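Local coordinates for membrane attack complex assembly inhibitor BGA71 (Borreliella bavariensis, PDB 6FMH), which is an outer surface protein that inhibits assembly of the complement membrane attack complex, probably protecting the Lyme disease spirochaete from complement killing, at residues A[39-44]-A[74-79]; A[66-71]-A[150-155]; A[84-89]-A[175-180]. One frame throughout, in Å; residues are numbered along the deposited sequence.

Contact 1: A[39-44]-A[74-79]; sequences INFLAT and QKINTL
The ring of Phe-41 and the CG2 methyl of Ile-76 form the centre of this largely apolar contact, their side chains crossing at about a right angle. CD1 of the ring lies 3.5 Å from Ile-76 CG2, and the methyl approaches the ring obliquely. A Phe-41 CG trans to the backbone N (chi1 175°) carries the far end of the ring toward helix 73-88, although the first bond of the side chain does not head there. One turn further along, Leu-79 meets the rim of the same ring: its CG lies near the ring plane, 4.1 Å from Phe-41 CZ. Ile-39 adds a second apolar touch, its CD1 reaching Ile-76 CG2 at 4.1 Å. At the margin it also meets the end of the Asn-77 side chain, the two coming from opposite directions. No hydrogen bond links the two segments. A type I turn from Asn-40 to Ala-43 leads the chain into helix 43-46, with Leu-42 at its N-cap position, and the Asn-40 carbonyl oxygen bonds to Lys-80 NZ on helix 73-88. Helix 55-68 adds Ile-65, which touches both Phe-41 and Leu-79, while helix 127-163 brings Ile-159 against Leu-79.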
ATOM      1  N   ILE A  39       5.985 -23.868   6.393  1.00 37.66           N
ATOM      2  CA  ILE A  39       4.526 -24.062   6.242  1.00 43.70           C
ATOM      3  C   ILE A  39       4.092 -23.379   4.937  1.00 45.45           C
ATOM      4  O   ILE A  39       4.232 -22.163   4.822  1.00 57.98           O
ATOM      5  CB  ILE A  39       3.777 -23.456   7.460  1.00 48.88           C
ATOM      6  CG1 ILE A  39       2.260 -23.664   7.469  1.00 51.39           C
ATOM      7  CG2 ILE A  39       3.997 -21.960   7.565  1.00 50.43           C
ATOM      8  CD1 ILE A  39       1.734 -23.633   8.893  1.00 50.20           C
ATOM      9  N   ASN A  40       3.639 -24.149   3.950  1.00 38.84           N
ATOM     10  CA  ASN A  40       3.333 -23.564   2.636  1.00 33.93           C
ATOM     11  C   ASN A  40       1.830 -23.557   2.557  1.00 29.86           C
ATOM     12  O   ASN A  40       1.183 -24.454   1.991  1.00 30.13           O
ATOM     13  CB  ASN A  40       3.998 -24.274   1.423  1.00 40.72           C
ATOM     14  CG  ASN A  40       4.212 -23.347   0.191  1.00 38.55           C
ATOM     15  OD1 ASN A  40       3.483 -22.407  -0.036  1.00 29.54           O
ATOM     16  ND2 ASN A  40       5.248 -23.650  -0.604  1.00 41.96           N
ATOM     17  N   PHE A  41       1.255 -22.581   3.233  1.00 26.03           N
ATOM     18  CA  PHE A  41      -0.183 -22.584   3.521  1.00 23.07           C
ATOM     19  C   PHE A  41      -1.011 -22.766   2.268  1.00 21.29           C
ATOM     20  O   PHE A  41      -1.992 -23.510   2.264  1.00 25.18           O
ATOM     21  CB  PHE A  41      -0.554 -21.302   4.292  1.00 23.30           C
ATOM     22  CG  PHE A  41      -2.024 -21.134   4.530  1.00 23.19           C
ATOM     23  CD1 PHE A  41      -2.794 -22.162   5.108  1.00 21.84           C
ATOM     24  CD2 PHE A  41      -2.656 -19.968   4.140  1.00 22.66           C
ATOM     25  CE1 PHE A  41      -4.160 -22.016   5.280  1.00 21.96           C
ATOM     26  CE2 PHE A  41      -4.031 -19.817   4.321  1.00 23.09           C
ATOM     27  CZ  PHE A  41      -4.787 -20.847   4.878  1.00 22.56           C
ATOM     28  N   LEU A  42      -0.630 -22.121   1.191  1.00 18.16           N
ATOM     29  CA  LEU A  42      -1.433 -22.174  -0.003  1.00 16.83           C
ATOM     30  C   LEU A  42      -0.739 -22.925  -1.112  1.00 16.80           C
ATOM     31  O   LEU A  42      -1.060 -22.735  -2.288  1.00 17.41           O
ATOM     32  CB  LEU A  42      -1.787 -20.749  -0.473  1.00 16.39           C
ATOM     33  CG  LEU A  42      -2.663 -19.928   0.487  1.00 15.27           C
ATOM     34  CD1 LEU A  42      -2.681 -18.490   0.067  1.00 15.66           C
ATOM     35  CD2 LEU A  42      -4.080 -20.433   0.544  1.00 15.28           C
ATOM     36  N   ALA A  43       0.174 -23.809  -0.772  1.00 17.44           N
ATOM     37  CA  ALA A  43       0.933 -24.524  -1.809  1.00 19.04           C
ATOM     38  C   ALA A  43       0.040 -25.142  -2.853  1.00 19.96           C
ATOM     39  O   ALA A  43       0.238 -24.952  -4.050  1.00 22.27           O
ATOM     40  CB  ALA A  43       1.798 -25.610  -1.181  1.00 19.24           C
ATOM     41  N   THR A  44      -0.927 -25.928  -2.395  1.00 20.85           N
ATOM     42  CA  THR A  44      -1.921 -26.563  -3.286  1.00 22.44           C
ATOM     43  C   THR A  44      -2.612 -25.614  -4.286  1.00 20.02           C
ATOM     44  O   THR A  44      -2.817 -25.984  -5.449  1.00 20.08           O
ATOM     45  CB  THR A  44      -3.003 -27.288  -2.442  1.00 24.81           C
ATOM     46  OG1 THR A  44      -2.379 -28.264  -1.579  1.00 26.16           O
ATOM     47  CG2 THR A  44      -4.048 -27.984  -3.319  1.00 25.45           C
ATOM     48  N   GLN A  74      -0.659 -24.029  14.302  1.00 13.68           N
ATOM     49  CA  GLN A  74      -1.483 -25.212  14.375  1.00 13.31           C
ATOM     50  C   GLN A  74      -2.856 -25.021  13.715  1.00 13.75           C
ATOM     51  O   GLN A  74      -3.249 -25.763  12.826  1.00 12.44           O
ATOM     52  CB  GLN A  74      -1.663 -25.620  15.834  1.00 12.14           C
ATOM     53  CG  GLN A  74      -2.091 -27.034  15.905  1.00 11.29           C
ATOM     54  CD  GLN A  74      -1.699 -27.744  17.106  1.00 10.62           C
ATOM     55  OE1 GLN A  74      -0.820 -27.323  17.872  1.00  9.26           O
ATOM     56  NE2 GLN A  74      -2.284 -28.943  17.228  1.00 10.30           N
ATOM     57  N   LYS A  75      -3.509 -23.970  14.135  1.00 15.47           N
ATOM     58  CA  LYS A  75      -4.745 -23.546  13.534  1.00 19.56           C
ATOM     59  C   LYS A  75      -4.675 -23.325  12.016  1.00 21.96           C
ATOM     60  O   LYS A  75      -5.578 -23.737  11.276  1.00 22.59           O
ATOM     61  CB  LYS A  75      -5.202 -22.263  14.217  1.00 20.42           C
ATOM     62  CG  LYS A  75      -5.584 -22.491  15.672  1.00 20.41           C
ATOM     63  CD  LYS A  75      -6.095 -21.224  16.307  1.00 22.01           C
ATOM     64  CE  LYS A  75      -6.706 -21.497  17.663  1.00 21.80           C
ATOM     65  NZ  LYS A  75      -7.936 -20.683  17.855  1.00 23.15           N
ATOM     66  N   ILE A  76      -3.593 -22.713  11.550  1.00 23.55           N
ATOM     67  CA  ILE A  76      -3.428 -22.467  10.147  1.00 27.23           C
ATOM     68  C   ILE A  76      -3.293 -23.781   9.421  1.00 27.76           C
ATOM     69  O   ILE A  76      -3.709 -23.913   8.266  1.00 28.28           O
ATOM     70  CB  ILE A  76      -2.146 -21.634   9.878  1.00 30.63           C
ATOM     71  CG1 ILE A  76      -2.305 -20.207  10.380  1.00 34.76           C
ATOM     72  CG2 ILE A  76      -1.787 -21.587   8.387  1.00 32.63           C
ATOM     73  CD1 ILE A  76      -0.980 -19.501  10.577  1.00 39.72           C
ATOM     74  N   ASN A  77      -2.587 -24.711  10.040  1.00 27.54           N
ATOM     75  CA  ASN A  77      -2.399 -26.022   9.426  1.00 27.92           C
ATOM     76  C   ASN A  77      -3.708 -26.764   9.300  1.00 24.25           C
ATOM     77  O   ASN A  77      -3.945 -27.447   8.327  1.00 24.48           O
ATOM     78  CB  ASN A  77      -1.386 -26.854  10.223  1.00 26.67           C
ATOM     79  CG  ASN A  77       0.046 -26.500   9.923  1.00 28.15           C
ATOM     80  OD1 ASN A  77       0.814 -26.273  10.856  1.00 38.64           O
ATOM     81  ND2 ASN A  77       0.441 -26.462   8.661  1.00 27.77           N
ATOM     82  N   THR A  78      -4.545 -26.642  10.300  1.00 24.31           N
ATOM     83  CA  THR A  78      -5.876 -27.267  10.269  1.00 24.92           C
ATOM     84  C   THR A  78      -6.715 -26.719   9.138  1.00 25.49           C
ATOM     85  O   THR A  78      -7.417 -27.478   8.433  1.00 26.67           O
ATOM     86  CB  THR A  78      -6.598 -26.971  11.581  1.00 24.74           C
ATOM     87  OG1 THR A  78      -5.697 -27.284  12.664  1.00 28.36           O
ATOM     88  CG2 THR A  78      -7.836 -27.769  11.719  1.00 25.04           C
ATOM     89  N   LEU A  79      -6.651 -25.398   8.974  1.00 23.34           N
ATOM     90  CA  LEU A  79      -7.392 -24.765   7.929  1.00 22.79           C
ATOM     91  C   LEU A  79      -6.855 -25.232   6.594  1.00 20.34           C
ATOM     92  O   LEU A  79      -7.598 -25.390   5.628  1.00 21.11           O
ATOM     93  CB  LEU A  79      -7.279 -23.238   8.030  1.00 24.56           C
ATOM     94  CG  LEU A  79      -7.993 -22.414   6.916  1.00 25.80           C
ATOM     95  CD1 LEU A  79      -9.362 -22.948   6.518  1.00 26.19           C
ATOM     96  CD2 LEU A  79      -8.153 -20.973   7.332  1.00 26.18           C
TER

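Contact 2: A[66-71]-A[150-155]; sequences YSSLNY and NFAKKL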
ATOM      1  N   TYR A  66      -4.378 -15.320   8.825  1.00 11.59           N
ATOM      2  CA  TYR A  66      -3.385 -15.453   9.894  1.00 10.80           C
ATOM      3  C   TYR A  66      -3.737 -14.569  11.043  1.00 10.57           C
ATOM      4  O   TYR A  66      -3.554 -14.942  12.208  1.00 10.18           O
ATOM      5  CB  TYR A  66      -2.009 -15.085   9.377  1.00 10.84           C
ATOM      6  CG  TYR A  66      -1.310 -16.124   8.489  1.00 11.01           C
ATOM      7  CD1 TYR A  66      -2.006 -17.045   7.752  1.00 11.21           C
ATOM      8  CD2 TYR A  66       0.072 -16.149   8.419  1.00 11.57           C
ATOM      9  CE1 TYR A  66      -1.366 -17.946   6.949  1.00 11.50           C
ATOM     10  CE2 TYR A  66       0.735 -17.056   7.639  1.00 11.83           C
ATOM     11  CZ  TYR A  66       0.001 -17.969   6.908  1.00 11.71           C
ATOM     12  OH  TYR A  66       0.659 -18.850   6.085  1.00 11.32           O
ATOM     13  N   SER A  67      -4.194 -13.368  10.732  1.00 10.71           N
ATOM     14  CA  SER A  67      -4.568 -12.420  11.798  1.00 11.24           C
ATOM     15  C   SER A  67      -5.776 -13.007  12.464  1.00 11.12           C
ATOM     16  O   SER A  67      -5.945 -12.825  13.661  1.00 11.41           O
ATOM     17  CB  SER A  67      -4.846 -10.979  11.278  1.00 10.91           C
ATOM     18  OG  SER A  67      -6.084 -10.919  10.590  1.00 11.82           O
ATOM     19  N   SER A  68      -6.631 -13.651  11.682  1.00 11.11           N
ATOM     20  CA  SER A  68      -7.854 -14.226  12.217  1.00 12.34           C
ATOM     21  C   SER A  68      -7.599 -15.394  13.154  1.00 13.41           C
ATOM     22  O   SER A  68      -8.263 -15.555  14.179  1.00 13.12           O
ATOM     23  CB  SER A  68      -8.790 -14.684  11.094  1.00 12.64           C
ATOM     24  OG  SER A  68      -9.365 -13.577  10.376  1.00 12.77           O
ATOM     25  N   LEU A  69      -6.613 -16.198  12.807  1.00 15.38           N
ATOM     26  CA  LEU A  69      -6.208 -17.330  13.618  1.00 17.11           C
ATOM     27  C   LEU A  69      -5.017 -16.999  14.490  1.00 17.81           C
ATOM     28  O   LEU A  69      -4.353 -17.895  15.036  1.00 17.70           O
ATOM     29  CB  LEU A  69      -5.827 -18.487  12.741  1.00 17.72           C
ATOM     30  CG  LEU A  69      -6.939 -18.938  11.808  1.00 17.98           C
ATOM     31  CD1 LEU A  69      -6.381 -19.964  10.849  1.00 18.02           C
ATOM     32  CD2 LEU A  69      -8.065 -19.521  12.627  1.00 18.98           C
ATOM     33  N   ASN A  70      -4.787 -15.711  14.707  1.00 18.35           N
ATOM     34  CA  ASN A  70      -3.844 -15.328  15.715  1.00 19.41           C
ATOM     35  C   ASN A  70      -2.393 -15.796  15.540  1.00 18.25           C
ATOM     36  O   ASN A  70      -1.610 -15.788  16.465  1.00 19.24           O
ATOM     37  CB  ASN A  70      -4.413 -15.816  17.000  1.00 20.24           C
ATOM     38  CG  ASN A  70      -4.807 -14.675  17.818  1.00 22.06           C
ATOM     39  OD1 ASN A  70      -3.950 -13.892  18.211  1.00 24.28           O
ATOM     40  ND2 ASN A  70      -6.125 -14.424  17.888  1.00 21.67           N
ATOM     41  N   TYR A  71      -2.058 -16.128  14.319  1.00 17.65           N
ATOM     42  CA  TYR A  71      -0.744 -16.491  13.946  1.00 17.61           C
ATOM     43  C   TYR A  71      -0.316 -17.770  14.644  1.00 16.75           C
ATOM     44  O   TYR A  71       0.862 -18.033  14.791  1.00 16.23           O
ATOM     45  CB  TYR A  71       0.201 -15.339  14.236  1.00 19.44           C
ATOM     46  CG  TYR A  71      -0.251 -14.015  13.662  1.00 20.30           C
ATOM     47  CD1 TYR A  71       0.098 -13.636  12.363  1.00 19.70           C
ATOM     48  CD2 TYR A  71      -0.980 -13.122  14.440  1.00 20.73           C
ATOM     49  CE1 TYR A  71      -0.292 -12.410  11.858  1.00 19.00           C
ATOM     50  CE2 TYR A  71      -1.376 -11.896  13.931  1.00 20.65           C
ATOM     51  CZ  TYR A  71      -1.034 -11.549  12.633  1.00 19.32           C
ATOM     52  OH  TYR A  71      -1.425 -10.323  12.124  1.00 19.30           O
ATOM     53  N   ASN A 150     -15.645 -10.393  12.399  1.00 14.07           N
ATOM     54  CA  ASN A 150     -16.756 -11.358  12.486  1.00 13.40           C
ATOM     55  C   ASN A 150     -16.375 -12.576  11.743  1.00 13.19           C
ATOM     56  O   ASN A 150     -16.585 -13.680  12.227  1.00 15.28           O
ATOM     57  CB  ASN A 150     -18.073 -10.805  11.955  1.00 13.18           C
ATOM     58  CG  ASN A 150     -18.548  -9.591  12.706  1.00 13.14           C
ATOM     59  OD1 ASN A 150     -19.126  -8.659  12.118  1.00 14.71           O
ATOM     60  ND2 ASN A 150     -18.361  -9.586  14.002  1.00 13.10           N
ATOM     61  N   PHE A 151     -15.736 -12.400  10.603  1.00 12.30           N
ATOM     62  CA  PHE A 151     -15.152 -13.552   9.917  1.00 11.92           C
ATOM     63  C   PHE A 151     -14.193 -14.366  10.803  1.00 11.25           C
ATOM     64  O   PHE A 151     -14.214 -15.568  10.790  1.00 10.99           O
ATOM     65  CB  PHE A 151     -14.419 -13.098   8.651  1.00 12.23           C
ATOM     66  CG  PHE A 151     -13.542 -14.166   8.050  1.00 13.27           C
ATOM     67  CD1 PHE A 151     -14.065 -15.133   7.152  1.00 13.06           C
ATOM     68  CD2 PHE A 151     -12.202 -14.235   8.376  1.00 13.03           C
ATOM     69  CE1 PHE A 151     -13.247 -16.122   6.615  1.00 12.71           C
ATOM     70  CE2 PHE A 151     -11.400 -15.213   7.834  1.00 13.24           C
ATOM     71  CZ  PHE A 151     -11.909 -16.167   6.959  1.00 12.58           C
ATOM     72  N   ALA A 152     -13.325 -13.677  11.538  1.00 11.45           N
ATOM     73  CA  ALA A 152     -12.315 -14.302  12.381  1.00 11.13           C
ATOM     74  C   ALA A 152     -12.992 -15.104  13.475  1.00 12.25           C
ATOM     75  O   ALA A 152     -12.610 -16.239  13.785  1.00 11.42           O
ATOM     76  CB  ALA A 152     -11.394 -13.243  12.957  1.00 10.81           C
ATOM     77  N   LYS A 153     -14.006 -14.498  14.082  1.00 13.65           N
ATOM     78  CA  LYS A 153     -14.756 -15.172  15.129  1.00 14.88           C
ATOM     79  C   LYS A 153     -15.295 -16.486  14.524  1.00 14.18           C
ATOM     80  O   LYS A 153     -14.963 -17.567  14.999  1.00 14.05           O
ATOM     81  CB  LYS A 153     -15.863 -14.279  15.635  1.00 16.23           C
ATOM     82  CG  LYS A 153     -16.299 -14.543  17.067  1.00 18.16           C
ATOM     83  CD  LYS A 153     -15.353 -13.871  18.079  1.00 19.27           C
ATOM     84  CE  LYS A 153     -15.807 -14.155  19.535  1.00 20.24           C
ATOM     85  NZ  LYS A 153     -14.814 -13.702  20.558  1.00 20.04           N
ATOM     86  N   LYS A 154     -15.969 -16.367  13.385  1.00 12.99           N
ATOM     87  CA  LYS A 154     -16.469 -17.507  12.682  1.00 12.43           C
ATOM     88  C   LYS A 154     -15.411 -18.512  12.339  1.00 11.90           C
ATOM     89  O   LYS A 154     -15.636 -19.707  12.478  1.00 12.22           O
ATOM     90  CB  LYS A 154     -17.148 -17.094  11.392  1.00 12.89           C
ATOM     91  CG  LYS A 154     -18.160 -18.125  10.904  1.00 13.70           C
ATOM     92  CD  LYS A 154     -19.512 -17.900  11.543  1.00 13.91           C
ATOM     93  CE  LYS A 154     -20.460 -19.061  11.330  1.00 14.09           C
ATOM     94  NZ  LYS A 154     -20.825 -19.800  12.577  1.00 13.98           N
ATOM     95  N   LEU A 155     -14.244 -18.047  11.893  1.00 11.09           N
ATOM     96  CA  LEU A 155     -13.147 -18.951  11.507  1.00 10.23           C
ATOM     97  C   LEU A 155     -12.574 -19.773  12.690  1.00 10.29           C
ATOM     98  O   LEU A 155     -12.192 -20.942  12.527  1.00  9.95           O
ATOM     99  CB  LEU A 155     -12.055 -18.180  10.814  1.00  9.48           C
ATOM    100  CG  LEU A 155     -10.861 -18.970  10.228  1.00  9.19           C
ATOM    101  CD1 LEU A 155     -11.298 -20.106   9.325  1.00  9.22           C
ATOM    102  CD2 LEU A 155      -9.938 -18.047   9.484  1.00  8.91           C
TER
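Ser-68 and Ala-152 meet where the two backbones come nearest, their CA atoms only 4.5 Å apart. Small side chains on both segments permit this closeness: Ser-68 CB lies 3.5 Å from the Ala-152 methyl carbon CB. The hydroxyl of Ser-68 also reaches the edge of the Phe-151 ring, in its plane, with Ser-68 OG 3.5 Å from Phe-151 CD2. Next to this pair, Leu-69 and Leu-155 cross at about a right angle, Leu-69 CD2 lying 3.7 Å from Leu-155 CG. Leu-155 also lays CD2 against Ser-68 CB at 3.9 Å and so bridges the two parts of the contact.

The polar end of Ser-68 is satisfied within its own helix, where OG bonds to the carbonyl oxygen of Thr-64. Asn-156 ties the segments together from one turn further along helix 127-163, its ND2 bonding to the carbonyl oxygens of both Ser-68 and Ala-152. Helix 90-123 contributes Phe-99, Val-104 and Ile-107, which touch Phe-151. Helix 55-68 ends here in a Schellman motif: Tyr-71 N bonds to Tyr-66 O at 2.8 Å, Asn-70 N makes a weak bond to Ser-67 O, and Asn-70 takes the positive phi of the C-prime residue. In the all-helical fold of this family, a Schellman-capped helix end is thereby set against helix 127-163 through a small Ser/Ala contact.

Contact 3: A[84-89]-A[175-180]; sequences ETLYNK and ALATYM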
ATOM      1  N   GLU A  84      -7.513 -28.242   1.628  1.00 20.46           N
ATOM      2  CA  GLU A  84      -6.926 -29.260   0.747  1.00 20.91           C
ATOM      3  C   GLU A  84      -7.780 -30.508   0.596  1.00 19.38           C
ATOM      4  O   GLU A  84      -7.822 -31.115  -0.454  1.00 19.50           O
ATOM      5  CB  GLU A  84      -5.546 -29.644   1.240  1.00 23.34           C
ATOM      6  CG  GLU A  84      -4.508 -28.610   0.871  1.00 26.35           C
ATOM      7  CD  GLU A  84      -3.126 -28.915   1.427  1.00 30.94           C
ATOM      8  OE1 GLU A  84      -2.952 -29.954   2.078  1.00 36.95           O
ATOM      9  OE2 GLU A  84      -2.201 -28.134   1.163  1.00 33.90           O
ATOM     10  N   THR A  85      -8.476 -30.889   1.645  1.00 18.56           N
ATOM     11  CA  THR A  85      -9.525 -31.897   1.505  1.00 18.28           C
ATOM     12  C   THR A  85     -10.529 -31.472   0.414  1.00 16.92           C
ATOM     13  O   THR A  85     -10.810 -32.239  -0.497  1.00 15.77           O
ATOM     14  CB  THR A  85     -10.270 -32.057   2.831  1.00 19.43           C
ATOM     15  OG1 THR A  85      -9.302 -32.212   3.894  1.00 23.34           O
ATOM     16  CG2 THR A  85     -11.238 -33.222   2.818  1.00 18.88           C
ATOM     17  N   LEU A  86     -11.065 -30.259   0.535  1.00 16.39           N
ATOM     18  CA  LEU A  86     -12.120 -29.776  -0.358  1.00 16.38           C
ATOM     19  C   LEU A  86     -11.591 -29.675  -1.774  1.00 16.53           C
ATOM     20  O   LEU A  86     -12.287 -30.062  -2.720  1.00 14.84           O
ATOM     21  CB  LEU A  86     -12.667 -28.406   0.094  1.00 16.39           C
ATOM     22  CG  LEU A  86     -13.482 -28.370   1.380  1.00 16.32           C
ATOM     23  CD1 LEU A  86     -13.830 -26.956   1.824  1.00 15.83           C
ATOM     24  CD2 LEU A  86     -14.747 -29.184   1.251  1.00 16.86           C
ATOM     25  N   TYR A  87     -10.360 -29.183  -1.900  1.00 16.87           N
ATOM     26  CA  TYR A  87      -9.690 -29.037  -3.185  1.00 19.46           C
ATOM     27  C   TYR A  87      -9.463 -30.386  -3.855  1.00 21.00           C
ATOM     28  O   TYR A  87      -9.677 -30.541  -5.052  1.00 20.90           O
ATOM     29  CB  TYR A  87      -8.321 -28.366  -3.002  1.00 22.28           C
ATOM     30  CG  TYR A  87      -7.618 -28.015  -4.279  1.00 24.89           C
ATOM     31  CD1 TYR A  87      -6.857 -28.966  -4.972  1.00 27.15           C
ATOM     32  CD2 TYR A  87      -7.703 -26.749  -4.807  1.00 25.95           C
ATOM     33  CE1 TYR A  87      -6.220 -28.664  -6.167  1.00 27.42           C
ATOM     34  CE2 TYR A  87      -7.043 -26.438  -5.978  1.00 27.70           C
ATOM     35  CZ  TYR A  87      -6.312 -27.407  -6.662  1.00 27.33           C
ATOM     36  OH  TYR A  87      -5.659 -27.112  -7.850  1.00 29.67           O
ATOM     37  N   ASN A  88      -9.032 -31.375  -3.087  1.00 22.77           N
ATOM     38  CA  ASN A  88      -8.788 -32.690  -3.651  1.00 25.33           C
ATOM     39  C   ASN A  88     -10.030 -33.487  -4.018  1.00 28.17           C
ATOM     40  O   ASN A  88      -9.907 -34.553  -4.635  1.00 29.21           O
ATOM     41  CB  ASN A  88      -7.910 -33.517  -2.735  1.00 25.43           C
ATOM     42  CG  ASN A  88      -6.549 -32.970  -2.639  1.00 25.36           C
ATOM     43  OD1 ASN A  88      -6.051 -32.384  -3.603  1.00 31.77           O
ATOM     44  ND2 ASN A  88      -5.917 -33.129  -1.492  1.00 25.36           N
ATOM     45  N   LYS A  89     -11.208 -33.002  -3.651  1.00 30.01           N
ATOM     46  CA  LYS A  89     -12.440 -33.580  -4.154  1.00 32.18           C
ATOM     47  C   LYS A  89     -13.005 -32.692  -5.231  1.00 30.78           C
ATOM     48  O   LYS A  89     -13.622 -31.679  -4.942  1.00 36.53           O
ATOM     49  CB  LYS A  89     -13.447 -33.765  -3.035  1.00 35.99           C
ATOM     50  CG  LYS A  89     -13.282 -35.105  -2.327  1.00 41.35           C
ATOM     51  CD  LYS A  89     -14.018 -36.183  -3.091  1.00 43.03           C
ATOM     52  CE  LYS A  89     -14.009 -37.512  -2.353  1.00 45.09           C
ATOM     53  NZ  LYS A  89     -14.798 -38.515  -3.118  1.00 48.02           N
ATOM     54  N   ALA A 175     -20.115 -33.408   4.095  1.00 16.98           N
ATOM     55  CA  ALA A 175     -20.578 -32.675   5.257  1.00 16.78           C
ATOM     56  C   ALA A 175     -19.766 -31.413   5.342  1.00 16.43           C
ATOM     57  O   ALA A 175     -20.321 -30.335   5.534  1.00 15.58           O
ATOM     58  CB  ALA A 175     -20.439 -33.505   6.532  1.00 16.36           C
ATOM     59  N   LEU A 176     -18.441 -31.568   5.202  1.00 16.32           N
ATOM     60  CA  LEU A 176     -17.514 -30.443   5.293  1.00 15.90           C
ATOM     61  C   LEU A 176     -17.919 -29.346   4.315  1.00 15.15           C
ATOM     62  O   LEU A 176     -18.088 -28.191   4.706  1.00 14.25           O
ATOM     63  CB  LEU A 176     -16.104 -30.887   4.985  1.00 16.69           C
ATOM     64  CG  LEU A 176     -15.048 -29.775   5.026  1.00 17.27           C
ATOM     65  CD1 LEU A 176     -14.974 -29.189   6.413  1.00 17.52           C
ATOM     66  CD2 LEU A 176     -13.702 -30.359   4.608  1.00 16.96           C
ATOM     67  N   ALA A 177     -18.163 -29.749   3.066  1.00 13.96           N
ATOM     68  CA  ALA A 177     -18.566 -28.835   2.011  1.00 13.23           C
ATOM     69  C   ALA A 177     -19.838 -28.083   2.381  1.00 12.89           C
ATOM     70  O   ALA A 177     -19.938 -26.876   2.118  1.00 13.62           O
ATOM     71  CB  ALA A 177     -18.798 -29.583   0.734  1.00 13.52           C
ATOM     72  N   THR A 178     -20.789 -28.763   2.998  1.00 11.45           N
ATOM     73  CA  THR A 178     -22.025 -28.105   3.322  1.00 11.89           C
ATOM     74  C   THR A 178     -21.801 -27.049   4.395  1.00 12.12           C
ATOM     75  O   THR A 178     -22.327 -25.934   4.292  1.00 12.17           O
ATOM     76  CB  THR A 178     -23.081 -29.112   3.800  1.00 11.41           C
ATOM     77  OG1 THR A 178     -23.238 -30.097   2.796  1.00 11.64           O
ATOM     78  CG2 THR A 178     -24.390 -28.482   4.080  1.00 11.38           C
ATOM     79  N   TYR A 179     -20.983 -27.396   5.372  1.00 11.97           N
ATOM     80  CA  TYR A 179     -20.688 -26.502   6.446  1.00 12.09           C
ATOM     81  C   TYR A 179     -20.029 -25.207   5.921  1.00 13.29           C
ATOM     82  O   TYR A 179     -20.387 -24.099   6.341  1.00 13.81           O
ATOM     83  CB  TYR A 179     -19.792 -27.213   7.448  1.00 10.92           C
ATOM     84  CG  TYR A 179     -19.392 -26.386   8.639  1.00 10.61           C
ATOM     85  CD1 TYR A 179     -18.393 -25.454   8.563  1.00 10.45           C
ATOM     86  CD2 TYR A 179     -19.969 -26.611   9.875  1.00 10.88           C
ATOM     87  CE1 TYR A 179     -18.030 -24.717   9.666  1.00 10.75           C
ATOM     88  CE2 TYR A 179     -19.593 -25.900  11.006  1.00 10.95           C
ATOM     89  CZ  TYR A 179     -18.636 -24.949  10.897  1.00 11.03           C
ATOM     90  OH  TYR A 179     -18.307 -24.198  11.995  1.00 11.45           O
ATOM     91  N   MET A 180     -18.995 -25.360   5.097  1.00 14.34           N
ATOM     92  CA  MET A 180     -18.277 -24.218   4.594  1.00 14.21           C
ATOM     93  C   MET A 180     -19.218 -23.368   3.767  1.00 18.38           C
ATOM     94  O   MET A 180     -19.194 -22.136   3.873  1.00 20.08           O
ATOM     95  CB  MET A 180     -17.103 -24.662   3.760  1.00 12.41           C
ATOM     96  CG  MET A 180     -15.974 -25.312   4.545  1.00 11.38           C
ATOM     97  SD  MET A 180     -15.265 -24.424   5.913  1.00  9.42           S
ATOM     98  CE  MET A 180     -14.458 -23.131   5.169  1.00  9.18           C
TER
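In the all-helical fold of this protein, which belongs to the BbCRASP-1 family, helix 73-88 and the short helix 173-183 meet in a steep helix-helix crossing. The axes of their local segments, 84-88 and 175-180, approach to 10.5 Å and run at a signed crossing angle of -112°, so the two segments cross steeply and touch through a few side chains. Leu-86 is the central residue: its first side-chain bond heads toward 175-180, and its two branches meet different residues. CD2 meets Leu-176, with 3.7 Å from Leu-86 CD2 to Leu-176 CD2, and also faces the Ala-177 CB at 4.1 Å. The other branch reaches Met-180, one turn further along.

Leu-176 holds its CG opposite its own backbone N (chi1 179°), and its CD2 touches both Leu-86 and Thr-85. Thr-85 joins at the margin through its methyl, CG2 standing 4.2 Å from Leu-176 CD2, while its hydroxyl bonds back to the carbonyl oxygen of Glu-81. The side-chain contacts across the crossing are apolar, and no hydrogen bond spans it. Val-173, at the start of the shorter helix, also touches Thr-85 and Leu-86, and helix 90-123 completes the surroundings with Ser-96 on Leu-86, His-92 on Ala-177 and Phe-99 on Met-180. The Met-180 chain is bent at both chi2 and chi3, and its CG, not its sulfur, makes the approach, 3.8 Å from Leu-86 CD1.

Helix 73-88 connects contact 1 and contact 3, which use successive parts of it and lie in series along the chain, with centres about 15 Å apart. They also meet directly, since Thr-44 OG1 makes a probable hydrogen bond of 2.8 Å to Glu-84 OE2. Contacts 1 and 2, about 14 Å between centres, pack directly on each other: Leu-79 CD2 lies on Leu-155 CD1 at 3.8 Å, and Ile-76 CD1 on Tyr-66 CD1 at 3.9 Å. Contacts 2 and 3 do not touch, their nearest atoms being about 5 Å apart, yet Phe-99 of helix 90-123 reaches both, through Phe-151 and Met-180.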